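Local structure of leucine aminopeptidase (Fimbriiglobus ruber, 7D1B) at residues A123-C128 against G332-Q337; S116-R121 against H168-V173; T227-L232 against I295-V300. The protein is a zinc-binding glutaminyl cyclase of peptidase family M28 that probably converts amino-terminal glutamine of peptides to pyroglutamate. One frame throughout, in Å; residues are numbered along the deposited sequence. Where two conformers were deposited one is given.

Interaction 1 of 3, residues A123-C128 against G332-Q337; sequences ARLIVC and GWIQIQ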
loop_
_atom_site.group_PDB
_atom_site.type_symbol
_atom_site.label_atom_id
_atom_site.label_comp_id
_atom_site.label_asym_id
_atom_site.label_seq_id
_atom_site.Cartn_x
_atom_site.Cartn_y
_atom_site.Cartn_z
ATOM N N ALA A 123 11.484 -17.269 -3.934
ATOM C CA ALA A 123 10.121 -16.810 -3.696
ATOM C C ALA A 123 10.209 -15.416 -3.108
ATOM O O ALA A 123 11.050 -15.171 -2.237
ATOM C CB ALA A 123 9.408 -17.726 -2.703
ATOM N N ARG A 124 9.333 -14.517 -3.563
ATOM C CA ARG A 124 9.300 -13.151 -3.074
ATOM C C ARG A 124 7.882 -12.769 -2.687
ATOM O O ARG A 124 6.912 -13.173 -3.337
ATOM C CB ARG A 124 9.814 -12.160 -4.125
ATOM C CG ARG A 124 11.206 -12.477 -4.652
ATOM C CD ARG A 124 11.816 -11.346 -5.522
ATOM N NE ARG A 124 12.143 -10.182 -4.709
ATOM C CZ ARG A 124 13.163 -10.124 -3.854
ATOM N NH1 ARG A 124 14.022 -11.136 -3.754
ATOM N NH2 ARG A 124 13.309 -9.044 -3.089
ATOM N N LEU A 125 7.775 -11.989 -1.613
ATOM C CA LEU A 125 6.541 -11.357 -1.183
ATOM C C LEU A 125 6.571 -9.887 -1.549
ATOM O O LEU A 125 7.633 -9.266 -1.609
ATOM C CB LEU A 125 6.364 -11.485 0.325
ATOM C CG LEU A 125 6.256 -12.889 0.905
ATOM C CD1 LEU A 125 6.039 -12.801 2.410
ATOM C CD2 LEU A 125 5.148 -13.702 0.250
ATOM N N ILE A 126 5.378 -9.320 -1.691
ATOM C CA ILE A 126 5.195 -7.893 -1.911
ATOM C C ILE A 126 4.459 -7.284 -0.725
ATOM O O ILE A 126 3.442 -7.824 -0.276
ATOM C CB ILE A 126 4.381 -7.652 -3.198
ATOM C CG1 ILE A 126 5.184 -8.089 -4.430
ATOM C CG2 ILE A 126 3.923 -6.196 -3.280
ATOM C CD1 ILE A 126 4.333 -8.289 -5.653
ATOM N N VAL A 127 4.946 -6.135 -0.257
ATOM C CA VAL A 127 4.175 -5.215 0.574
ATOM C C VAL A 127 3.976 -3.998 -0.300
ATOM O O VAL A 127 4.956 -3.441 -0.809
ATOM C CB VAL A 127 4.930 -4.849 1.869
ATOM C CG1 VAL A 127 4.139 -3.800 2.642
ATOM C CG2 VAL A 127 5.207 -6.089 2.718
ATOM N N CYS A 128 2.721 -3.583 -0.505
ATOM C CA CYS A 128 2.472 -2.547 -1.504
ATOM C C CYS A 128 1.469 -1.516 -1.000
ATOM O O CYS A 128 0.735 -1.730 -0.029
ATOM C CB CYS A 128 2.094 -3.150 -2.878
ATOM S SG CYS A 128 0.612 -4.152 -2.902
ATOM N N GLY A 332 5.577 -10.451 10.798
ATOM C CA GLY A 332 5.341 -11.834 11.199
ATOM C C GLY A 332 5.016 -12.717 10.012
ATOM O O GLY A 332 5.536 -13.829 9.887
ATOM N N TRP A 333 4.168 -12.216 9.114
ATOM C CA TRP A 333 3.850 -12.909 7.870
ATOM C C TRP A 333 5.119 -13.236 7.088
ATOM O O TRP A 333 5.302 -14.365 6.612
ATOM C CB TRP A 333 2.898 -12.017 7.064
ATOM C CG TRP A 333 2.614 -12.473 5.658
ATOM C CD1 TRP A 333 2.083 -13.671 5.259
ATOM C CD2 TRP A 333 2.806 -11.700 4.468
ATOM N NE1 TRP A 333 1.950 -13.697 3.884
ATOM C CE2 TRP A 333 2.383 -12.494 3.378
ATOM C CE3 TRP A 333 3.324 -10.417 4.217
ATOM C CZ2 TRP A 333 2.423 -12.031 2.058
ATOM C CZ3 TRP A 333 3.368 -9.958 2.902
ATOM C CH2 TRP A 333 2.925 -10.768 1.837
ATOM N N ILE A 334 6.021 -12.263 6.974
ATOM C CA ILE A 334 7.290 -12.491 6.282
ATOM C C ILE A 334 8.082 -13.608 6.960
ATOM O O ILE A 334 8.584 -14.526 6.299
ATOM C CB ILE A 334 8.087 -11.182 6.196
ATOM C CG1 ILE A 334 7.425 -10.242 5.194
ATOM C CG2 ILE A 334 9.546 -11.436 5.834
ATOM C CD1 ILE A 334 7.789 -8.755 5.402
ATOM N N GLN A 335 8.216 -13.537 8.286
ATOM C CA GLN A 335 9.088 -14.458 9.003
ATOM C C GLN A 335 8.565 -15.883 8.992
ATOM O O GLN A 335 9.370 -16.812 9.071
ATOM C CB GLN A 335 9.247 -14.008 10.447
ATOM C CG GLN A 335 10.096 -12.772 10.627
ATOM C CD GLN A 335 9.937 -12.249 12.029
ATOM O OE1 GLN A 335 10.579 -12.732 12.969
ATOM N NE2 GLN A 335 9.021 -11.303 12.202
ATOM N N ILE A 336 7.245 -16.090 8.939
ATOM C CA ILE A 336 6.718 -17.455 9.023
ATOM C C ILE A 336 6.810 -18.211 7.707
ATOM O O ILE A 336 6.565 -19.422 7.686
ATOM C CB ILE A 336 5.300 -17.540 9.620
ATOM C CG1 ILE A 336 4.273 -16.916 8.665
ATOM C CG2 ILE A 336 5.253 -16.937 11.021
ATOM C CD1 ILE A 336 2.844 -17.073 9.144
ATOM N N GLN A 337 7.137 -17.549 6.602
ATOM C CA GLN A 337 7.256 -18.265 5.334
ATOM C C GLN A 337 8.376 -19.291 5.406
ATOM O O GLN A 337 9.469 -19.010 5.888
ATOM C CB GLN A 337 7.549 -17.305 4.174
ATOM C CG GLN A 337 6.515 -16.190 4.012
ATOM C CD GLN A 337 5.103 -16.735 3.887
ATOM O OE1 GLN A 337 4.806 -17.512 2.972
ATOM N NE2 GLN A 337 4.229 -16.359 4.814
#
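W333 and L125 meet from opposite directions, and their first torsions set this up. In W333 the CG lies anti to the backbone N (chi1 172°), which sends the indole from the helix toward the strand. In L125 the CG is anti to the carbonyl carbon, and both methyls reach the benzo part of the indole. L125 CD1 sits over one face, 3.6 Å from the centroid of the W333 six-membered ring and nearly on the ring normal. This is a CH-pi contact. The other methyl, L125 CD2, touches W333 CZ2 at 3.7 Å.

The edge of the same ring points at the strand backbone. I126 O lies in the ring plane, 3.7 Å from W333 CH2. V127 CG2 also lies near the plane at the edge, more loosely, 4.3 Å from W333 CZ3.

The contact packs the last turn of helix 320-336 on strand 123-130 of the mixed sheet in the M28 alpha/beta fold. Helix and strand run antiparallel at 176°, with segment axes 10.3 Å apart. L255 and L259 of helix 253-266 also pack on W333. W333 NE1 is hydrogen-bonded to a glycerol, probably from the crystallisation liquor.

L125 CD1 also meets I334 of the helix and Q337 just beyond its end. I334 CG1 touches it at 4.0 Å, and Q337 CG at 3.8 Å. The Q337 chain bends at chi2 and folds back on the helix end. Its amide nitrogen NE2 donates to W333 O at 2.9 Å, and the bond is nearly straight at 167°. The acceptor lies in the Q337 amide plane, but the donor is tilted from the W333 carbonyl plane. Q337 NE2 also bonds E258 OE1, so two acceptors hold the amide.

Interaction 2 of 3, residues S116-R121 against H168-V173; sequences SWFPDR and HHMKGV
W117 and M170 form a Met-aromatic contact between the end of strand 108-117 and the loop that follows helix 153-167. The sulfur stands off: M170 SD is above the face of the W117 five-membered ring, 4.8 Å from its centroid. Closer in is a CH-pi contact, with M170 CB over the centre of the six-membered ring at 3.5 Å. The methionine chain bends at chi2 (-57°) and again at chi3, so it curls over the indole instead of leaving it.

Apolar packing extends this. The M170 methyl CE lies 3.9 Å from both W117 CD1 and F118 CE2, so it bridges the two aromatic residues. K171 CD meets the W117 edge near the ring plane, 3.9 Å from CE3. F181 of strand 178-184 also meets the W117 ring edge-to-face. W117 CB lies over the centre of one face of the F118 ring. Just after F118, the residues P119, D120 and R121 line the pocket of the bound polyether.

Polar atoms enter through the backbone. M170 O accepts from V173 N at 3.0 Å, and it also lies in the F118 ring plane at the edge, 3.3 Å from CZ.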
loop_
_atom_site.group_PDB
_atom_site.type_symbol
_atom_site.label_atom_id
_atom_site.label_comp_id
_atom_site.label_asym_id
_atom_site.label_seq_id
_atom_site.Cartn_x
_atom_site.Cartn_y
_atom_site.Cartn_z
ATOM N N SER A 116 13.684 -3.196 -2.811
ATOM C CA SER A 116 13.839 -4.639 -2.712
ATOM C C SER A 116 14.796 -5.001 -1.594
ATOM O O SER A 116 15.882 -4.413 -1.466
ATOM C CB SER A 116 14.375 -5.216 -4.025
ATOM O OG SER A 116 13.443 -5.164 -5.068
ATOM N N TRP A 117 14.410 -6.034 -0.855
ATOM C CA TRP A 117 15.177 -6.617 0.235
ATOM C C TRP A 117 15.379 -8.102 -0.044
ATOM O O TRP A 117 14.457 -8.800 -0.493
ATOM C CB TRP A 117 14.384 -6.493 1.556
ATOM C CG TRP A 117 13.866 -5.112 1.860
ATOM C CD1 TRP A 117 12.616 -4.637 1.593
ATOM C CD2 TRP A 117 14.588 -4.024 2.456
ATOM N NE1 TRP A 117 12.496 -3.333 2.013
ATOM C CE2 TRP A 117 13.696 -2.931 2.548
ATOM C CE3 TRP A 117 15.903 -3.873 2.939
ATOM C CZ2 TRP A 117 14.064 -1.708 3.117
ATOM C CZ3 TRP A 117 16.269 -2.649 3.486
ATOM C CH2 TRP A 117 15.352 -1.581 3.577
ATOM N N PHE A 118 16.580 -8.588 0.257
ATOM C CA PHE A 118 16.934 -10.011 0.216
ATOM C C PHE A 118 16.884 -10.533 -1.221
ATOM O O PHE A 118 15.970 -11.273 -1.601
ATOM C CB PHE A 118 16.063 -10.869 1.155
ATOM C CG PHE A 118 15.658 -10.179 2.447
ATOM C CD1 PHE A 118 16.590 -9.521 3.269
ATOM C CD2 PHE A 118 14.320 -10.161 2.821
ATOM C CE1 PHE A 118 16.179 -8.868 4.430
ATOM C CE2 PHE A 118 13.910 -9.519 4.001
ATOM C CZ PHE A 118 14.845 -8.882 4.799
ATOM N N PRO A 119 17.853 -10.157 -2.050
ATOM C CA PRO A 119 17.752 -10.496 -3.481
ATOM C C PRO A 119 17.924 -11.976 -3.785
ATOM O O PRO A 119 17.442 -12.436 -4.826
ATOM C CB PRO A 119 18.869 -9.660 -4.127
ATOM C CG PRO A 119 19.852 -9.428 -2.997
ATOM C CD PRO A 119 18.990 -9.269 -1.764
ATOM N N ASP A 120 18.603 -12.738 -2.934
ATOM C CA ASP A 120 18.981 -14.110 -3.291
ATOM C C ASP A 120 17.907 -15.076 -2.786
ATOM O O ASP A 120 18.111 -15.832 -1.827
ATOM C CB ASP A 120 20.341 -14.454 -2.691
ATOM C CG ASP A 120 20.974 -15.618 -3.349
ATOM O OD1 ASP A 120 20.268 -16.307 -4.118
ATOM O OD2 ASP A 120 22.179 -15.842 -3.099
ATOM N N ARG A 121 16.738 -15.030 -3.441
ATOM C CA ARG A 121 15.552 -15.763 -2.998
ATOM C C ARG A 121 14.716 -16.176 -4.207
ATOM O O ARG A 121 14.488 -15.370 -5.116
ATOM C CB ARG A 121 14.671 -14.883 -2.101
ATOM C CG ARG A 121 15.320 -14.472 -0.770
ATOM C CD ARG A 121 15.427 -15.648 0.188
ATOM N NE ARG A 121 15.864 -15.261 1.537
ATOM C CZ ARG A 121 17.136 -15.125 1.893
ATOM N NH1 ARG A 121 18.121 -15.369 1.028
ATOM N NH2 ARG A 121 17.419 -14.793 3.136
ATOM N N HIS A 168 13.703 0.767 8.591
ATOM C CA HIS A 168 14.709 0.801 9.651
ATOM C C HIS A 168 15.055 -0.590 10.164
ATOM O O HIS A 168 16.151 -0.783 10.708
ATOM C CB HIS A 168 14.242 1.662 10.819
ATOM C CG HIS A 168 14.208 3.119 10.503
ATOM N ND1 HIS A 168 15.335 3.910 10.537
ATOM C CD2 HIS A 168 13.185 3.933 10.137
ATOM C CE1 HIS A 168 15.006 5.150 10.216
ATOM N NE2 HIS A 168 13.712 5.190 9.964
ATOM N N HIS A 169 14.138 -1.549 10.007
ATOM C CA HIS A 169 14.248 -2.859 10.628
ATOM C C HIS A 169 14.590 -3.958 9.646
ATOM O O HIS A 169 15.071 -5.004 10.081
ATOM C CB HIS A 169 12.918 -3.207 11.310
ATOM C CG HIS A 169 12.424 -2.103 12.183
ATOM N ND1 HIS A 169 12.782 -1.977 13.511
ATOM C CD2 HIS A 169 11.654 -1.028 11.889
ATOM C CE1 HIS A 169 12.233 -0.874 13.996
ATOM N NE2 HIS A 169 11.554 -0.275 13.027
ATOM N N MET A 170 14.363 -3.754 8.339
ATOM C CA MET A 170 14.353 -4.875 7.396
ATOM C C MET A 170 15.667 -5.645 7.364
ATOM O O MET A 170 15.640 -6.876 7.281
ATOM C CB MET A 170 13.981 -4.414 5.989
ATOM C CG MET A 170 12.531 -4.021 5.821
ATOM S SD MET A 170 11.329 -5.309 6.252
ATOM C CE MET A 170 11.613 -6.444 4.902
ATOM N N LYS A 171 16.821 -4.960 7.418
ATOM C CA LYS A 171 18.075 -5.708 7.338
ATOM C C LYS A 171 18.324 -6.557 8.570
ATOM O O LYS A 171 19.212 -7.414 8.523
ATOM C CB LYS A 171 19.276 -4.815 7.021
ATOM C CG LYS A 171 19.319 -4.305 5.584
ATOM C CD LYS A 171 19.150 -5.383 4.533
ATOM C CE LYS A 171 20.242 -6.431 4.566
ATOM N NZ LYS A 171 21.305 -6.127 3.560
ATOM N N GLY A 172 17.559 -6.360 9.648
ATOM C CA GLY A 172 17.620 -7.225 10.810
ATOM C C GLY A 172 16.556 -8.302 10.851
ATOM O O GLY A 172 16.438 -8.972 11.882
ATOM N N VAL A 173 15.782 -8.498 9.788
ATOM C CA VAL A 173 14.677 -9.459 9.782
ATOM C C VAL A 173 15.143 -10.750 9.119
ATOM O O VAL A 173 15.636 -10.705 7.978
ATOM C CB VAL A 173 13.452 -8.898 9.041
ATOM C CG1 VAL A 173 12.367 -9.966 8.936
ATOM C CG2 VAL A 173 12.935 -7.650 9.748
#

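Interaction 3 of 3, residues T227-L232 against I295-V300; sequences TGAVLL and IPAVDV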
loop_
_atom_site.group_PDB
_atom_site.type_symbol
_atom_site.label_atom_id
_atom_site.label_comp_id
_atom_site.label_asym_id
_atom_site.label_seq_id
_atom_site.Cartn_x
_atom_site.Cartn_y
_atom_site.Cartn_z
ATOM N N THR A 227 4.943 -14.993 -4.500
ATOM C CA THR A 227 4.042 -15.958 -3.890
ATOM C C THR A 227 2.931 -15.309 -3.077
ATOM O O THR A 227 2.004 -16.012 -2.650
ATOM C CB THR A 227 4.826 -16.947 -3.029
ATOM O OG1 THR A 227 5.595 -16.202 -2.088
ATOM C CG2 THR A 227 5.767 -17.797 -3.906
ATOM N N GLY A 228 2.974 -13.999 -2.870
ATOM C CA GLY A 228 1.917 -13.334 -2.134
ATOM C C GLY A 228 2.195 -11.850 -2.081
ATOM O O GLY A 228 3.351 -11.402 -2.178
ATOM N N ALA A 229 1.112 -11.088 -1.881
ATOM C CA ALA A 229 1.188 -9.639 -1.792
ATOM C C ALA A 229 0.172 -9.139 -0.785
ATOM O O ALA A 229 -0.960 -9.622 -0.753
ATOM C CB ALA A 229 0.910 -8.986 -3.144
ATOM N N VAL A 230 0.574 -8.143 0.003
ATOM C CA VAL A 230 -0.329 -7.426 0.897
ATOM C C VAL A 230 -0.346 -5.972 0.482
ATOM O O VAL A 230 0.707 -5.324 0.464
ATOM C CB VAL A 230 0.054 -7.584 2.381
ATOM C CG1 VAL A 230 -0.830 -6.684 3.218
ATOM C CG2 VAL A 230 -0.085 -9.033 2.808
ATOM N N LEU A 231 -1.534 -5.476 0.146
ATOM C CA LEU A 231 -1.780 -4.073 -0.148
ATOM C C LEU A 231 -2.276 -3.392 1.117
ATOM O O LEU A 231 -3.165 -3.905 1.800
ATOM C CB LEU A 231 -2.841 -3.972 -1.246
ATOM C CG LEU A 231 -3.334 -2.558 -1.529
ATOM C CD1 LEU A 231 -2.222 -1.685 -2.125
ATOM C CD2 LEU A 231 -4.530 -2.592 -2.466
ATOM N N LEU A 232 -1.685 -2.255 1.431
ATOM C CA LEU A 232 -2.097 -1.444 2.577
ATOM C C LEU A 232 -2.911 -0.270 2.054
ATOM O O LEU A 232 -2.401 0.505 1.248
ATOM C CB LEU A 232 -0.848 -0.890 3.247
ATOM C CG LEU A 232 0.115 -1.942 3.803
ATOM C CD1 LEU A 232 1.417 -1.257 4.228
ATOM C CD2 LEU A 232 -0.531 -2.727 4.946
ATOM N N ILE A 295 -0.800 -13.653 -8.553
ATOM C CA ILE A 295 -0.154 -13.398 -7.269
ATOM C C ILE A 295 -1.261 -13.277 -6.226
ATOM O O ILE A 295 -2.017 -12.292 -6.257
ATOM C CB ILE A 295 0.682 -12.110 -7.304
ATOM C CG1 ILE A 295 1.698 -12.116 -8.461
ATOM C CG2 ILE A 295 1.342 -11.888 -5.940
ATOM C CD1 ILE A 295 2.339 -10.755 -8.695
ATOM N N PRO A 296 -1.393 -14.221 -5.291
ATOM C CA PRO A 296 -2.414 -14.055 -4.245
ATOM C C PRO A 296 -2.184 -12.731 -3.532
ATOM O O PRO A 296 -1.073 -12.447 -3.078
ATOM C CB PRO A 296 -2.167 -15.251 -3.323
ATOM C CG PRO A 296 -1.440 -16.277 -4.174
ATOM C CD PRO A 296 -0.603 -15.456 -5.121
ATOM N N ALA A 297 -3.227 -11.899 -3.463
ATOM C CA ALA A 297 -3.055 -10.533 -2.981
ATOM C C ALA A 297 -4.245 -10.119 -2.127
ATOM O O ALA A 297 -5.409 -10.221 -2.547
ATOM C CB ALA A 297 -2.850 -9.548 -4.134
ATOM N N VAL A 298 -3.933 -9.629 -0.928
ATOM C CA VAL A 298 -4.931 -9.239 0.067
ATOM C C VAL A 298 -4.869 -7.738 0.277
ATOM O O VAL A 298 -3.784 -7.169 0.429
ATOM C CB VAL A 298 -4.669 -9.976 1.395
ATOM C CG1 VAL A 298 -5.506 -9.405 2.531
ATOM C CG2 VAL A 298 -4.878 -11.458 1.208
ATOM N N ASP A 299 -6.047 -7.117 0.359
ATOM C CA ASP A 299 -6.183 -5.702 0.697
ATOM C C ASP A 299 -6.439 -5.586 2.194
ATOM O O ASP A 299 -7.450 -6.089 2.696
ATOM C CB ASP A 299 -7.336 -5.102 -0.108
ATOM C CG ASP A 299 -7.308 -3.590 -0.169
ATOM O OD1 ASP A 299 -6.433 -2.938 0.444
ATOM O OD2 ASP A 299 -8.200 -3.059 -0.895
ATOM N N VAL A 300 -5.507 -4.965 2.899
ATOM C CA VAL A 300 -5.618 -4.678 4.323
ATOM C C VAL A 300 -6.167 -3.255 4.389
ATOM O O VAL A 300 -5.446 -2.280 4.130
ATOM C CB VAL A 300 -4.263 -4.844 5.019
ATOM C CG1 VAL A 300 -4.331 -4.308 6.449
ATOM C CG2 VAL A 300 -3.886 -6.316 5.015
#
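Strands 225-232 and 297-300 form a parallel beta pair in the M28 sheet, and 297-300 is its outermost strand within this chain. Four backbone hydrogen bonds join them. A229 N donates to P296 O at 2.8 Å, and V298 N to A229 O at 3.0 Å. L231 N donates to V298 O at 2.8 Å, and V300 N to L231 O at 2.8 Å. The first is the most bent, at 135°.

On one face, CG1 of V230, anti to the backbone N (chi1 173°), is the branch turned to V300, and touches its CG2 at 3.6 Å. On the other face A229 CB meets A297 CB at 3.9 Å. Farther along, L231 and D299 lie side by side and point the same way, with L231 CD2 3.5 Å from D299 OD1. D299 OD2 also lies close to D285 OD2, carboxylate against carboxylate. An alanine at D299 would remove the carboxylate and is likely to leave a gap beside L231 CD2, setting that branch freer to turn.

Strand 123-130 pairs with the other edge of 225-232. Helices 320-336 and 253-266 cover V230, while V298 packs on L255 and V256 of the latter.

In the fold
All three contacts reach the same mixed sheet. Interactions 1 and 2 have centres 11 Å apart and are joined by R124. Its NH2 bonds W117 O at 2.8 Å and its NH1 bonds F118 O at 2.9 Å. Interactions 1 and 3 are centred 10 Å apart and share neighbouring strands: C128 N bonds V230 O at 2.8 Å. W333 CZ3 also packs on V230 CG2 at 3.6 Å. Interactions 2 and 3 do not touch. Interaction 3 is nearest the active site, with the D299 side chain about 10 Å from the zinc ion, which D155, E188 and H309 bind. Interactions 1 and 2 lie away from it; interaction 2 holds part of the polyether pocket.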